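Long-range contact in putative polyphosphate kinase 2 (Pseudomonas aeruginosa PAO1, PDB 3CZP), which transfers phosphate from inorganic polyphosphate to AMP, making ADP, and works as a magnesium-dependent homodimer of chains with two fused PPK2 domains: residues 28-42 with 226-239. Sequence-based numbering, arbitrary orientation.
Sequences ALLEAQFELKQQARF and GRILLEGLQAALAT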
ATOM      1  N   ALA A  28      26.984 -19.008   5.348  1.00 24.65           N
ATOM      2  CA  ALA A  28      26.311 -19.517   4.163  1.00 24.43           C
ATOM      3  C   ALA A  28      24.887 -18.939   4.040  1.00 24.45           C
ATOM      4  O   ALA A  28      24.481 -18.589   2.943  1.00 22.64           O
ATOM      5  CB  ALA A  28      26.249 -21.066   4.146  1.00 25.42           C
ATOM      6  N   LEU A  29      24.161 -18.783   5.159  1.00 23.40           N
ATOM      7  CA  LEU A  29      22.843 -18.133   5.093  1.00 23.47           C
ATOM      8  C   LEU A  29      22.915 -16.679   4.622  1.00 23.92           C
ATOM      9  O   LEU A  29      22.222 -16.260   3.664  1.00 25.07           O
ATOM     10  CB  LEU A  29      22.058 -18.254   6.421  1.00 23.40           C
ATOM     11  CG  LEU A  29      21.454 -19.635   6.707  1.00 22.25           C
ATOM     12  CD1 LEU A  29      21.031 -19.812   8.260  1.00 22.27           C
ATOM     13  CD2 LEU A  29      20.272 -19.931   5.814  1.00 22.43           C
ATOM     14  N   LEU A  30      23.802 -15.929   5.246  1.00 23.87           N
ATOM     15  CA  LEU A  30      24.009 -14.565   4.899  1.00 22.68           C
ATOM     16  C   LEU A  30      24.353 -14.398   3.425  1.00 22.46           C
ATOM     17  O   LEU A  30      23.815 -13.498   2.745  1.00 23.46           O
ATOM     18  CB  LEU A  30      25.073 -13.944   5.788  1.00 22.18           C
ATOM     19  CG  LEU A  30      24.773 -13.460   7.189  1.00 22.21           C
ATOM     20  CD1 LEU A  30      26.130 -12.970   7.801  1.00 23.29           C
ATOM     21  CD2 LEU A  30      23.688 -12.406   7.193  1.00 17.28           C
ATOM     22  N   GLU A  31      25.208 -15.274   2.902  1.00 23.17           N
ATOM     23  CA  GLU A  31      25.527 -15.263   1.472  1.00 22.74           C
ATOM     24  C   GLU A  31      24.369 -15.607   0.529  1.00 22.64           C
ATOM     25  O   GLU A  31      24.295 -15.071  -0.608  1.00 22.54           O
ATOM     26  CB  GLU A  31      26.731 -16.199   1.198  1.00 23.65           C
ATOM     27  CG  GLU A  31      28.047 -15.627   1.731  1.00 26.50           C
ATOM     28  CD  GLU A  31      28.522 -14.392   0.925  1.00 30.72           C
ATOM     29  OE1 GLU A  31      28.911 -14.586  -0.250  1.00 31.88           O
ATOM     30  OE2 GLU A  31      28.497 -13.239   1.446  1.00 29.39           O
ATOM     31  N   ALA A  32      23.536 -16.579   0.936  1.00 21.41           N
ATOM     32  CA  ALA A  32      22.373 -17.003   0.194  1.00 21.94           C
ATOM     33  C   ALA A  32      21.366 -15.846   0.217  1.00 21.98           C
ATOM     34  O   ALA A  32      20.785 -15.519  -0.769  1.00 22.35           O
ATOM     35  CB  ALA A  32      21.746 -18.289   0.827  1.00 21.32           C
ATOM     36  N   GLN A  33      21.181 -15.230   1.372  1.00 23.32           N
ATOM     37  CA  GLN A  33      20.263 -14.096   1.486  1.00 23.22           C
ATOM     38  C   GLN A  33      20.671 -12.918   0.583  1.00 22.26           C
ATOM     39  O   GLN A  33      19.835 -12.276  -0.019  1.00 22.35           O
ATOM     40  CB  GLN A  33      20.177 -13.722   2.964  1.00 23.11           C
ATOM     41  CG  GLN A  33      19.101 -12.708   3.292  1.00 24.70           C
ATOM     42  CD  GLN A  33      19.103 -12.380   4.696  1.00 24.82           C
ATOM     43  OE1 GLN A  33      20.177 -12.404   5.313  1.00 22.43           O
ATOM     44  NE2 GLN A  33      17.926 -12.013   5.252  1.00 19.40           N
ATOM     45  N   PHE A  34      21.963 -12.653   0.474  1.00 21.94           N
ATOM     46  CA  PHE A  34      22.490 -11.593  -0.363  1.00 22.54           C
ATOM     47  C   PHE A  34      22.270 -11.884  -1.854  1.00 22.48           C
ATOM     48  O   PHE A  34      21.832 -11.018  -2.621  1.00 22.86           O
ATOM     49  CB  PHE A  34      23.992 -11.350  -0.075  1.00 22.99           C
ATOM     50  CG  PHE A  34      24.596 -10.266  -0.921  1.00 23.17           C
ATOM     51  CD1 PHE A  34      24.388  -8.913  -0.598  1.00 24.09           C
ATOM     52  CD2 PHE A  34      25.355 -10.581  -2.058  1.00 22.54           C
ATOM     53  CE1 PHE A  34      24.922  -7.913  -1.386  1.00 23.92           C
ATOM     54  CE2 PHE A  34      25.889  -9.573  -2.858  1.00 22.59           C
ATOM     55  CZ  PHE A  34      25.674  -8.252  -2.534  1.00 23.45           C
ATOM     56  N   GLU A  35      22.515 -13.117  -2.249  1.00 21.70           N
ATOM     57  CA  GLU A  35      22.320 -13.546  -3.658  1.00 22.04           C
ATOM     58  C   GLU A  35      20.817 -13.474  -4.088  1.00 21.82           C
ATOM     59  O   GLU A  35      20.447 -13.152  -5.238  1.00 20.05           O
ATOM     60  CB  GLU A  35      22.855 -14.960  -3.790  1.00 21.30           C
ATOM     61  CG  GLU A  35      22.672 -15.634  -5.171  1.00 23.39           C
ATOM     62  CD  GLU A  35      23.420 -14.914  -6.278  1.00 25.52           C
ATOM     63  OE1 GLU A  35      24.389 -14.193  -5.962  1.00 28.18           O
ATOM     64  OE2 GLU A  35      23.062 -15.071  -7.469  1.00 31.01           O
ATOM     65  N   LEU A  36      19.963 -13.804  -3.144  1.00 21.76           N
ATOM     66  CA  LEU A  36      18.544 -13.663  -3.292  1.00 22.32           C
ATOM     67  C   LEU A  36      18.140 -12.216  -3.590  1.00 23.02           C
ATOM     68  O   LEU A  36      17.274 -11.975  -4.430  1.00 22.06           O
ATOM     69  CB  LEU A  36      17.830 -14.165  -2.006  1.00 22.00           C
ATOM     70  CG  LEU A  36      16.277 -14.026  -1.979  1.00 23.04           C
ATOM     71  CD1 LEU A  36      15.504 -15.063  -2.889  1.00 20.31           C
ATOM     72  CD2 LEU A  36      15.761 -14.137  -0.568  1.00 22.31           C
ATOM     73  N   LYS A  37      18.693 -11.279  -2.831  1.00 24.93           N
ATOM     74  CA  LYS A  37      18.437  -9.870  -3.015  1.00 25.45           C
ATOM     75  C   LYS A  37      18.961  -9.469  -4.369  1.00 25.75           C
ATOM     76  O   LYS A  37      18.259  -8.830  -5.174  1.00 24.84           O
ATOM     77  CB  LYS A  37      19.090  -9.069  -1.879  1.00 26.42           C
ATOM     78  CG  LYS A  37      18.980  -7.520  -1.953  1.00 28.00           C
ATOM     79  CD  LYS A  37      20.051  -6.865  -1.075  1.00 28.78           C
ATOM     80  CE  LYS A  37      20.015  -5.328  -1.131  1.00 29.89           C
ATOM     81  NZ  LYS A  37      20.752  -4.800   0.050  1.00 36.06           N
ATOM     82  N   GLN A  38      20.214  -9.839  -4.632  1.00 25.36           N
ATOM     83  CA  GLN A  38      20.832  -9.563  -5.940  1.00 25.39           C
ATOM     84  C   GLN A  38      20.015 -10.073  -7.133  1.00 24.14           C
ATOM     85  O   GLN A  38      19.754  -9.346  -8.081  1.00 25.44           O
ATOM     86  CB  GLN A  38      22.248 -10.132  -5.989  1.00 25.23           C
ATOM     87  CG  GLN A  38      23.189  -9.505  -4.978  1.00 29.07           C
ATOM     88  CD  GLN A  38      23.307  -7.970  -5.080  1.00 36.13           C
ATOM     89  OE1 GLN A  38      22.704  -7.219  -4.282  1.00 38.59           O
ATOM     90  NE2 GLN A  38      24.109  -7.502  -6.040  1.00 38.23           N
ATOM     91  N   GLN A  39      19.607 -11.325  -7.100  1.00 24.12           N
ATOM     92  CA  GLN A  39      18.807 -11.874  -8.210  1.00 23.62           C
ATOM     93  C   GLN A  39      17.409 -11.200  -8.371  1.00 23.44           C
ATOM     94  O   GLN A  39      16.935 -10.998  -9.479  1.00 21.27           O
ATOM     95  CB  GLN A  39      18.627 -13.373  -8.028  1.00 22.92           C
ATOM     96  CG  GLN A  39      19.848 -14.153  -8.258  1.00 22.56           C
ATOM     97  CD  GLN A  39      19.621 -15.638  -8.288  1.00 24.47           C
ATOM     98  OE1 GLN A  39      18.474 -16.096  -8.370  1.00 26.19           O
ATOM     99  NE2 GLN A  39      20.729 -16.418  -8.229  1.00 20.44           N
ATOM    100  N   ALA A  40      16.784 -10.850  -7.252  1.00 22.63           N
ATOM    101  CA  ALA A  40      15.472 -10.193  -7.267  1.00 23.44           C
ATOM    102  C   ALA A  40      14.464 -10.935  -8.146  1.00 22.86           C
ATOM    103  O   ALA A  40      13.697 -10.315  -8.887  1.00 22.87           O
ATOM    104  CB  ALA A  40      15.594  -8.728  -7.719  1.00 24.15           C
ATOM    105  N   ARG A  41      14.436 -12.245  -8.032  1.00 22.01           N
ATOM    106  CA  ARG A  41      13.708 -13.060  -8.966  1.00 24.08           C
ATOM    107  C   ARG A  41      12.529 -13.788  -8.330  1.00 23.18           C
ATOM    108  O   ARG A  41      11.608 -14.153  -9.022  1.00 21.04           O
ATOM    109  CB  ARG A  41      14.731 -13.990  -9.700  1.00 24.07           C
ATOM    110  CG  ARG A  41      14.161 -15.029 -10.558  1.00 26.43           C
ATOM    111  CD  ARG A  41      15.307 -15.707 -11.268  1.00 26.83           C
ATOM    112  NE  ARG A  41      16.186 -16.457 -10.372  1.00 27.77           N
ATOM    113  CZ  ARG A  41      16.193 -17.780 -10.269  1.00 30.54           C
ATOM    114  NH1 ARG A  41      15.350 -18.521 -11.007  1.00 31.57           N
ATOM    115  NH2 ARG A  41      17.046 -18.390  -9.449  1.00 30.97           N
ATOM    116  N   PHE A  42      12.535 -13.931  -6.997  1.00 21.15           N
ATOM    117  CA  PHE A  42      11.499 -14.638  -6.352  1.00 21.00           C
ATOM    118  C   PHE A  42      11.505 -14.307  -4.856  1.00 19.12           C
ATOM    119  O   PHE A  42      12.526 -13.901  -4.296  1.00 20.87           O
ATOM    120  CB  PHE A  42      11.607 -16.179  -6.586  1.00 21.20           C
ATOM    121  CG  PHE A  42      12.879 -16.790  -6.038  1.00 23.68           C
ATOM    122  CD1 PHE A  42      12.946 -17.233  -4.726  1.00 20.01           C
ATOM    123  CD2 PHE A  42      14.009 -16.939  -6.849  1.00 21.45           C
ATOM    124  CE1 PHE A  42      14.138 -17.822  -4.186  1.00 24.03           C
ATOM    125  CE2 PHE A  42      15.208 -17.506  -6.300  1.00 24.88           C
ATOM    126  CZ  PHE A  42      15.259 -17.923  -4.942  1.00 21.55           C
ATOM    127  N   GLY A 226      17.526 -24.106  10.089  1.00 24.35           N
ATOM    128  CA  GLY A 226      18.513 -23.315   9.334  1.00 23.32           C
ATOM    129  C   GLY A 226      19.132 -24.075   8.181  1.00 23.18           C
ATOM    130  O   GLY A 226      19.344 -23.516   7.101  1.00 23.39           O
ATOM    131  N   ARG A 227      19.439 -25.350   8.413  1.00 23.66           N
ATOM    132  CA  ARG A 227      19.956 -26.249   7.360  1.00 24.33           C
ATOM    133  C   ARG A 227      18.936 -26.440   6.250  1.00 23.65           C
ATOM    134  O   ARG A 227      19.280 -26.450   5.074  1.00 22.54           O
ATOM    135  CB  ARG A 227      20.294 -27.620   7.950  1.00 23.41           C
ATOM    136  CG  ARG A 227      21.568 -27.610   8.793  1.00 27.18           C
ATOM    137  CD  ARG A 227      21.749 -28.938   9.492  1.00 28.51           C
ATOM    138  NE  ARG A 227      23.134 -29.085   9.863  1.00 31.52           N
ATOM    139  CZ  ARG A 227      23.567 -29.933  10.775  1.00 29.70           C
ATOM    140  NH1 ARG A 227      22.724 -30.717  11.408  1.00 29.30           N
ATOM    141  NH2 ARG A 227      24.858 -29.979  11.030  1.00 31.56           N
ATOM    142  N   ILE A 228      17.677 -26.646   6.642  1.00 24.31           N
ATOM    143  CA  ILE A 228      16.596 -26.826   5.647  1.00 23.90           C
ATOM    144  C   ILE A 228      16.451 -25.548   4.782  1.00 24.31           C
ATOM    145  O   ILE A 228      16.337 -25.619   3.543  1.00 24.21           O
ATOM    146  CB  ILE A 228      15.262 -27.236   6.317  1.00 23.36           C
ATOM    147  CG1 ILE A 228      15.351 -28.689   6.872  1.00 24.88           C
ATOM    148  CG2 ILE A 228      14.053 -27.131   5.339  1.00 23.46           C
ATOM    149  CD1 ILE A 228      14.255 -28.992   7.965  1.00 25.55           C
ATOM    150  N   LEU A 229      16.428 -24.387   5.437  1.00 24.11           N
ATOM    151  CA  LEU A 229      16.377 -23.116   4.738  1.00 24.14           C
ATOM    152  C   LEU A 229      17.566 -22.931   3.748  1.00 24.14           C
ATOM    153  O   LEU A 229      17.359 -22.534   2.601  1.00 24.22           O
ATOM    154  CB  LEU A 229      16.394 -21.973   5.733  1.00 24.08           C
ATOM    155  CG  LEU A 229      15.131 -21.647   6.514  1.00 27.37           C
ATOM    156  CD1 LEU A 229      15.505 -20.429   7.375  1.00 30.15           C
ATOM    157  CD2 LEU A 229      13.876 -21.363   5.599  1.00 24.83           C
ATOM    158  N   LEU A 230      18.799 -23.188   4.215  1.00 23.44           N
ATOM    159  CA  LEU A 230      19.966 -23.041   3.355  1.00 24.29           C
ATOM    160  C   LEU A 230      19.875 -23.919   2.149  1.00 24.58           C
ATOM    161  O   LEU A 230      20.109 -23.483   1.029  1.00 24.65           O
ATOM    162  CB  LEU A 230      21.299 -23.322   4.119  1.00 23.62           C
ATOM    163  CG  LEU A 230      22.538 -23.119   3.276  1.00 23.36           C
ATOM    164  CD1 LEU A 230      22.775 -21.605   2.981  1.00 22.08           C
ATOM    165  CD2 LEU A 230      23.749 -23.815   3.969  1.00 25.57           C
ATOM    166  N   GLU A 231      19.541 -25.181   2.366  1.00 26.72           N
ATOM    167  CA  GLU A 231      19.456 -26.145   1.275  1.00 27.55           C
ATOM    168  C   GLU A 231      18.455 -25.719   0.241  1.00 26.37           C
ATOM    169  O   GLU A 231      18.741 -25.732  -0.976  1.00 24.88           O
ATOM    170  CB  GLU A 231      19.064 -27.519   1.821  1.00 27.89           C
ATOM    171  CG  GLU A 231      19.190 -28.632   0.820  1.00 31.29           C
ATOM    172  CD  GLU A 231      18.959 -30.018   1.450  1.00 36.04           C
ATOM    173  OE1 GLU A 231      19.076 -30.168   2.714  1.00 46.04           O
ATOM    174  OE2 GLU A 231      18.681 -30.965   0.671  1.00 46.00           O
ATOM    175  N   GLY A 232      17.269 -25.358   0.718  1.00 25.74           N
ATOM    176  CA  GLY A 232      16.167 -24.933  -0.154  1.00 25.09           C
ATOM    177  C   GLY A 232      16.501 -23.656  -0.911  1.00 25.97           C
ATOM    178  O   GLY A 232      16.230 -23.552  -2.085  1.00 26.55           O
ATOM    179  N   LEU A 233      17.108 -22.681  -0.243  1.00 26.44           N
ATOM    180  CA  LEU A 233      17.482 -21.447  -0.871  1.00 25.76           C
ATOM    181  C   LEU A 233      18.630 -21.580  -1.868  1.00 24.69           C
ATOM    182  O   LEU A 233      18.533 -21.059  -2.980  1.00 24.05           O
ATOM    183  CB  LEU A 233      17.778 -20.411   0.225  1.00 26.65           C
ATOM    184  CG  LEU A 233      17.853 -18.943  -0.159  1.00 28.95           C
ATOM    185  CD1 LEU A 233      16.663 -18.418  -0.953  1.00 28.48           C
ATOM    186  CD2 LEU A 233      18.086 -18.106   1.108  1.00 29.90           C
ATOM    187  N   GLN A 234      19.674 -22.341  -1.524  1.00 24.03           N
ATOM    188  CA  GLN A 234      20.779 -22.591  -2.467  1.00 24.52           C
ATOM    189  C   GLN A 234      20.245 -23.260  -3.753  1.00 23.68           C
ATOM    190  O   GLN A 234      20.576 -22.828  -4.835  1.00 23.82           O
ATOM    191  CB  GLN A 234      21.890 -23.409  -1.786  1.00 24.47           C
ATOM    192  CG  GLN A 234      22.653 -22.624  -0.690  1.00 25.71           C
ATOM    193  CD  GLN A 234      23.851 -23.371  -0.161  1.00 27.11           C
ATOM    194  OE1 GLN A 234      23.843 -24.601  -0.075  1.00 28.53           O
ATOM    195  NE2 GLN A 234      24.880 -22.635   0.219  1.00 30.47           N
ATOM    196  N   ALA A 235      19.383 -24.267  -3.620  1.00 22.94           N
ATOM    197  CA  ALA A 235      18.806 -24.983  -4.770  1.00 22.47           C
ATOM    198  C   ALA A 235      18.039 -24.054  -5.677  1.00 22.13           C
ATOM    199  O   ALA A 235      18.203 -24.086  -6.905  1.00 22.08           O
ATOM    200  CB  ALA A 235      17.864 -26.117  -4.303  1.00 22.12           C
ATOM    201  N   ALA A 236      17.176 -23.243  -5.059  1.00 22.31           N
ATOM    202  CA  ALA A 236      16.344 -22.315  -5.780  1.00 22.21           C
ATOM    203  C   ALA A 236      17.194 -21.262  -6.439  1.00 21.89           C
ATOM    204  O   ALA A 236      16.929 -20.905  -7.551  1.00 19.70           O
ATOM    205  CB  ALA A 236      15.292 -21.677  -4.831  1.00 21.57           C
ATOM    206  N   LEU A 237      18.230 -20.758  -5.758  1.00 21.28           N
ATOM    207  CA  LEU A 237      19.076 -19.720  -6.343  1.00 22.66           C
ATOM    208  C   LEU A 237      19.790 -20.238  -7.542  1.00 23.38           C
ATOM    209  O   LEU A 237      20.108 -19.423  -8.364  1.00 22.56           O
ATOM    210  CB  LEU A 237      20.131 -19.146  -5.414  1.00 22.59           C
ATOM    211  CG  LEU A 237      19.529 -18.429  -4.172  1.00 21.40           C
ATOM    212  CD1 LEU A 237      20.571 -18.289  -3.093  1.00 21.72           C
ATOM    213  CD2 LEU A 237      18.956 -17.045  -4.560  1.00 19.63           C
ATOM    214  N   ALA A 238      20.065 -21.547  -7.621  1.00 25.55           N
ATOM    215  CA  ALA A 238      20.788 -22.166  -8.789  1.00 27.67           C
ATOM    216  C   ALA A 238      19.988 -22.382 -10.068  1.00 30.05           C
ATOM    217  O   ALA A 238      20.568 -22.497 -11.154  1.00 32.63           O
ATOM    218  CB  ALA A 238      21.394 -23.519  -8.371  1.00 27.14           C
ATOM    219  N   THR A 239      18.675 -22.526  -9.963  1.00 33.07           N
ATOM    220  CA  THR A 239      17.846 -22.930 -11.114  1.00 34.36           C
ATOM    221  C   THR A 239      17.891 -21.851 -12.194  1.00 36.19           C
ATOM    222  O   THR A 239      17.743 -20.665 -11.864  1.00 39.41           O
ATOM    223  CB  THR A 239      16.387 -23.069 -10.685  1.00 35.35           C
ATOM    224  OG1 THR A 239      15.988 -21.835 -10.028  1.00 39.24           O
ATOM    225  CG2 THR A 239      16.236 -24.257  -9.702  1.00 36.00           C
TER
HETATM  226  O   HOH W   1      25.245 -19.755   0.661  1.00 28.30           O
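The side-chain amide of Q39 joins the two helix ends: its NE2 reaches the backbone O of L237 at 3.1 Å, nearly straight (170°) and in the amide plane, while its second N-H binds E35 OE2 (2.8 Å). The helices, 15-39 and 218-238, pack beside the five-stranded parallel sheet of the first PPK2 domain, a P-loop kinase-like fold. The carbonyl OE1 of Q39 accepts both NE and NH2 of R41 in their guanidinium plane, so the amide is fixed against flipping. R41 NH2 also makes a weak bond to A236 O, a carbonyl that already receives T239 OG1. Long, polar side chains suit this place because they can reach carbonyls near the C-terminal end of helix 218-238.

Segments 28-39 and 226-238 run in roughly the same direction, their axes 35° apart. L237 is a knob among A32, E35, L36 and Q39; its CG, anti to the carbonyl carbon (chi1 -63°), sends CD2 to 3.6 Å from L36 CA. A32, with only a methyl group to place between the helices, meets L233 CD2 with its CB at 3.7 Å. Sheetward, L233 CD1 lies at the F42 ring edge, and L233 and L36 both reach V44. Farther from these helix ends, one water accepts from Q234 NE2 and donates to A28 O (2.7 Å).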